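Local coordinates for protein disulfide isomerase (Pseudomonas aeruginosa, PDB 4N30) that probably acts as a DsbA-type thiol-disulfide oxidoreductase that exchanges disulfide bonds in other proteins through a thioredoxin fold, at residues 70-75 with 184-189; 197-200 with 206-209. All blocks are in the same frame, centred on the assembly; numbering follows the deposited sequence.

Contact 1. Residues 70-75 with 184-189; sequences KVYTPR and PTLVIR
Tyr72 reaches from the helix across to Pro184, just before strand 185-190, and to Leu186 within it. Its CB points at the strand segment and lies 4.4 Å from Pro184 CG. CG is anti to the backbone N (chi1 -173°), which carries the ring away from the helix. CD2 is the ring atom nearest Pro184, 3.8 Å from Pro184 CG. Pro184 CB follows at 4.1 Å from the same CD2. Further out, CE2 lies 4.2 Å from Leu186 CD2, which approaches the ring edge close to its plane. At the tip, Tyr72 OH is 3.5 Å from Leu186 CD1, a van der Waals contact. The two side chains come from opposite directions, so the leucine branches meet the far end of the tyrosine. Both methyls are used, one by the ring edge and the other by the hydroxyl. The hydroxyl is hydrogen-bonded to Ala203 O, so the buried polar tip is satisfied and tied to the loop before helix 205-216.

The peptide bond before Pro184 is cis. This matches the cis-proline of the thioredoxin fold, which lies beside the redox cysteines. The Pro184 side chain touches the Cys66/Cys69 pair at the helix start, consistent with a thioredoxin-type redox site. The contact is buried. Tyr72 of helix 67-81 packs on the start of strand 185-190 and on the proline before it, and Met202 touches both Tyr72 and Pro184. Leu186 also meets Ile58 of strand 56-62 and Leu208 of helix 205-216.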
loop_
_atom_site.group_PDB
_atom_site.type_symbol
_atom_site.label_atom_id
_atom_site.label_comp_id
_atom_site.label_asym_id
_atom_site.label_seq_id
_atom_site.Cartn_x
_atom_site.Cartn_y
_atom_site.Cartn_z
ATOM N N LYS A 70 3.894 -5.109 -8.274
ATOM C CA LYS A 70 3.674 -6.494 -8.108
ATOM C C LYS A 70 4.923 -7.298 -7.659
ATOM O O LYS A 70 4.847 -8.119 -6.765
ATOM C CB LYS A 70 3.096 -7.067 -9.455
ATOM C CG LYS A 70 2.912 -8.596 -9.398
ATOM C CD LYS A 70 2.221 -9.135 -10.635
ATOM C CE LYS A 70 2.042 -10.601 -10.490
ATOM N NZ LYS A 70 1.180 -11.305 -11.510
ATOM N N VAL A 71 6.067 -7.013 -8.246
ATOM C CA VAL A 71 7.238 -7.795 -7.795
ATOM C C VAL A 71 7.823 -7.214 -6.494
ATOM O O VAL A 71 8.431 -7.894 -5.704
ATOM C CB VAL A 71 8.288 -7.914 -8.915
ATOM C CG1 VAL A 71 8.753 -6.532 -9.342
ATOM C CG2 VAL A 71 9.483 -8.765 -8.511
ATOM N N TYR A 72 7.661 -5.920 -6.275
ATOM C CA TYR A 72 8.343 -5.308 -5.133
ATOM C C TYR A 72 7.600 -5.507 -3.859
ATOM O O TYR A 72 8.263 -5.679 -2.783
ATOM C CB TYR A 72 8.456 -3.756 -5.397
ATOM C CG TYR A 72 9.267 -3.047 -4.390
ATOM C CD1 TYR A 72 10.665 -3.350 -4.235
ATOM C CD2 TYR A 72 8.726 -2.059 -3.623
ATOM C CE1 TYR A 72 11.420 -2.681 -3.282
ATOM C CE2 TYR A 72 9.525 -1.343 -2.711
ATOM C CZ TYR A 72 10.868 -1.680 -2.577
ATOM O OH TYR A 72 11.574 -0.949 -1.601
ATOM N N THR A 73 6.250 -5.511 -3.878
ATOM C CA THR A 73 5.551 -5.504 -2.601
ATOM C C THR A 73 5.877 -6.777 -1.720
ATOM O O THR A 73 6.150 -6.614 -0.550
ATOM C CB THR A 73 4.057 -5.346 -2.855
ATOM O OG1 THR A 73 3.792 -4.074 -3.500
ATOM C CG2 THR A 73 3.262 -5.300 -1.559
ATOM N N PRO A 74 5.850 -7.997 -2.265
ATOM C CA PRO A 74 6.182 -9.148 -1.431
ATOM C C PRO A 74 7.605 -9.086 -0.893
ATOM O O PRO A 74 7.909 -9.529 0.246
ATOM C CB PRO A 74 5.954 -10.345 -2.335
ATOM C CG PRO A 74 5.626 -9.842 -3.704
ATOM C CD PRO A 74 5.420 -8.368 -3.646
ATOM N N ARG A 75 8.522 -8.511 -1.660
ATOM C CA ARG A 75 9.953 -8.467 -1.270
ATOM C C ARG A 75 10.059 -7.439 -0.132
ATOM O O ARG A 75 10.767 -7.690 0.878
ATOM C CB ARG A 75 10.862 -8.055 -2.420
ATOM C CG ARG A 75 10.806 -9.015 -3.581
ATOM C CD ARG A 75 11.699 -8.552 -4.683
ATOM N NE ARG A 75 11.715 -9.542 -5.717
ATOM C CZ ARG A 75 12.454 -9.419 -6.805
ATOM N NH1 ARG A 75 13.266 -8.356 -6.958
ATOM N NH2 ARG A 75 12.385 -10.366 -7.717
ATOM N N PRO A 184 6.368 1.932 -7.543
ATOM C CA PRO A 184 6.197 2.336 -6.124
ATOM C C PRO A 184 7.039 3.538 -5.793
ATOM O O PRO A 184 8.172 3.756 -6.360
ATOM C CB PRO A 184 6.741 1.099 -5.359
ATOM C CG PRO A 184 7.830 0.549 -6.301
ATOM C CD PRO A 184 7.255 0.733 -7.668
ATOM N N THR A 185 6.544 4.383 -4.937
ATOM C CA THR A 185 7.383 5.466 -4.335
ATOM C C THR A 185 7.210 5.300 -2.838
ATOM O O THR A 185 6.101 5.009 -2.343
ATOM C CB THR A 185 6.897 6.838 -4.741
ATOM O OG1 THR A 185 7.191 7.014 -6.130
ATOM C CG2 THR A 185 7.645 7.968 -3.976
ATOM N N LEU A 186 8.311 5.374 -2.111
ATOM C CA LEU A 186 8.303 5.256 -0.630
ATOM C C LEU A 186 8.420 6.586 0.046
ATOM O O LEU A 186 9.235 7.373 -0.402
ATOM C CB LEU A 186 9.425 4.325 -0.177
ATOM C CG LEU A 186 9.526 3.017 -0.928
ATOM C CD1 LEU A 186 10.658 2.162 -0.268
ATOM C CD2 LEU A 186 8.195 2.240 -0.914
ATOM N N VAL A 187 7.668 6.754 1.100
ATOM C CA VAL A 187 7.926 7.867 2.045
ATOM C C VAL A 187 8.231 7.144 3.360
ATOM O O VAL A 187 7.304 6.558 3.928
ATOM C CB VAL A 187 6.757 8.852 2.147
ATOM C CG1 VAL A 187 7.091 9.881 3.277
ATOM C CG2 VAL A 187 6.524 9.583 0.842
ATOM N N ILE A 188 9.480 7.259 3.835
ATOM C CA ILE A 188 9.851 6.562 5.076
ATOM C C ILE A 188 9.835 7.619 6.167
ATOM O O ILE A 188 10.525 8.606 6.063
ATOM C CB ILE A 188 11.225 5.924 4.973
ATOM C CG1 ILE A 188 11.312 4.988 3.751
ATOM C CG2 ILE A 188 11.555 5.230 6.320
ATOM C CD1 ILE A 188 12.642 4.258 3.584
ATOM N N ARG A 189 8.996 7.420 7.190
ATOM C CA ARG A 189 8.823 8.367 8.285
ATOM C C ARG A 189 9.486 7.762 9.523
ATOM O O ARG A 189 9.271 6.597 9.894
ATOM C CB ARG A 189 7.361 8.594 8.484
ATOM C CG ARG A 189 7.120 9.584 9.662
ATOM C CD ARG A 189 5.732 10.136 9.695
ATOM N NE ARG A 189 5.374 10.633 8.360
ATOM C CZ ARG A 189 5.781 11.753 7.761
ATOM N NH1 ARG A 189 6.585 12.626 8.369
ATOM N NH2 ARG A 189 5.333 12.018 6.511
#

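Contact 2. Residues 197-200 with 206-209; sequences VKLE and TTLL
Leu199 and Thr207 are the closest backbone pair between strand 196-200 and helix 205-216, with 8.4 Å from Leu199 CA to Thr207 CA. The two elements follow each other in the chain and form the last strand and helix of the thioredoxin fold. A short turn folds the helix back over the outermost strand.

Leu199 and Thr207 point at each other and slide past in opposite directions. CG of Leu199 is anti to the carbonyl carbon, and both of its methyls reach the helix, with Leu199 CD2 4.1 Å from Thr207 CG2. Thr207 answers with its methyl alone. CG2 is anti to the backbone N and faces the leucine, while OG1 takes the place beside N. The contact between these two residues is thus purely apolar. Leu208 starts out pointing away from the strand, but its end comes back, and Leu208 CD2 lies 4.4 Å from Leu199 CD1. It is the buried member of the group and also packs on Leu76 and Trp79 of helix 67-81. The backbone N of Thr207 is hydrogen-bonded to Asp204 OD1, just before the helix. The nearest approach is Leu199 CD1 to Thr207 CG2, 3.9 Å.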
loop_
_atom_site.group_PDB
_atom_site.type_symbol
_atom_site.label_atom_id
_atom_site.label_comp_id
_atom_site.label_asym_id
_atom_site.label_seq_id
_atom_site.Cartn_x
_atom_site.Cartn_y
_atom_site.Cartn_z
ATOM N N VAL A 197 11.579 10.867 4.484
ATOM C CA VAL A 197 12.348 10.958 3.264
ATOM C C VAL A 197 11.632 10.168 2.175
ATOM O O VAL A 197 11.097 9.074 2.405
ATOM C CB VAL A 197 13.774 10.459 3.500
ATOM C CG1 VAL A 197 13.882 8.980 3.901
ATOM C CG2 VAL A 197 14.648 10.602 2.266
ATOM N N LYS A 198 11.675 10.666 0.951
ATOM C CA LYS A 198 11.000 10.025 -0.189
ATOM C C LYS A 198 12.041 9.314 -1.034
ATOM O O LYS A 198 13.179 9.846 -1.347
ATOM C CB LYS A 198 10.294 11.119 -0.956
ATOM C CG LYS A 198 9.533 10.508 -2.112
ATOM C CD LYS A 198 9.110 11.478 -3.202
ATOM C CE LYS A 198 8.399 12.708 -2.731
ATOM N NZ LYS A 198 8.541 13.901 -3.695
ATOM N N LEU A 199 11.721 8.160 -1.560
ATOM C CA LEU A 199 12.584 7.400 -2.459
ATOM C C LEU A 199 11.675 6.941 -3.576
ATOM O O LEU A 199 10.674 6.271 -3.366
ATOM C CB LEU A 199 13.160 6.151 -1.813
ATOM C CG LEU A 199 13.825 6.264 -0.416
ATOM C CD1 LEU A 199 14.022 4.904 0.217
ATOM C CD2 LEU A 199 15.171 6.906 -0.682
ATOM N N GLU A 200 12.036 7.225 -4.812
ATOM C CA GLU A 200 11.266 6.758 -5.977
ATOM C C GLU A 200 11.810 5.481 -6.432
ATOM O O GLU A 200 13.012 5.513 -6.765
ATOM C CB GLU A 200 11.229 7.830 -7.091
ATOM C CG GLU A 200 10.406 7.252 -8.343
ATOM C CD GLU A 200 9.890 8.339 -9.289
ATOM O OE1 GLU A 200 9.596 9.483 -8.822
ATOM O OE2 GLU A 200 9.972 7.981 -10.502
ATOM N N THR A 206 20.096 -1.692 0.500
ATOM C CA THR A 206 21.091 -0.659 0.733
ATOM C C THR A 206 20.420 0.730 0.769
ATOM O O THR A 206 20.749 1.637 1.540
ATOM C CB THR A 206 22.167 -0.682 -0.302
ATOM O OG1 THR A 206 22.659 -2.039 -0.308
ATOM C CG2 THR A 206 23.260 0.371 -0.008
ATOM N N THR A 207 19.502 0.937 -0.184
ATOM C CA THR A 207 18.702 2.135 -0.268
ATOM C C THR A 207 17.866 2.325 1.017
ATOM O O THR A 207 17.840 3.444 1.584
ATOM C CB THR A 207 17.885 2.135 -1.555
ATOM O OG1 THR A 207 18.832 2.040 -2.657
ATOM C CG2 THR A 207 17.075 3.426 -1.637
ATOM N N LEU A 208 17.190 1.294 1.485
ATOM C CA LEU A 208 16.384 1.416 2.660
ATOM C C LEU A 208 17.260 1.762 3.874
ATOM O O LEU A 208 16.921 2.625 4.686
ATOM C CB LEU A 208 15.610 0.121 2.947
ATOM C CG LEU A 208 14.533 -0.206 1.901
ATOM C CD1 LEU A 208 13.890 -1.531 2.210
ATOM C CD2 LEU A 208 13.466 0.845 1.758
ATOM N N LEU A 209 18.344 1.005 4.041
ATOM C CA LEU A 209 19.235 1.243 5.210
ATOM C C LEU A 209 19.795 2.609 5.174
ATOM O O LEU A 209 19.953 3.294 6.204
ATOM C CB LEU A 209 20.401 0.216 5.235
ATOM C CG LEU A 209 19.950 -1.220 5.542
ATOM C CD1 LEU A 209 21.094 -2.199 5.270
ATOM C CD2 LEU A 209 19.412 -1.291 6.962
#

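Overall arrangement
Contact 1 is buried, with its centre about 8 Å from the centre of the chain. Contact 2 is partly buried and farther out, at about 16 Å. Their own centres are about 10 Å apart. Each joins a helix to a strand of one mixed sheet, and the two strands are antiparallel neighbours. Leu186 N is hydrogen-bonded to Leu199 O, and Ile188 N to Val197 O, so the contacts share backbone pairing. Leu208 joins them again by packing on Leu186. Contact 1 uses an aromatic ring and a cis-proline near the likely redox site. Contact 2 uses only aliphatic groups, at the sheet edge.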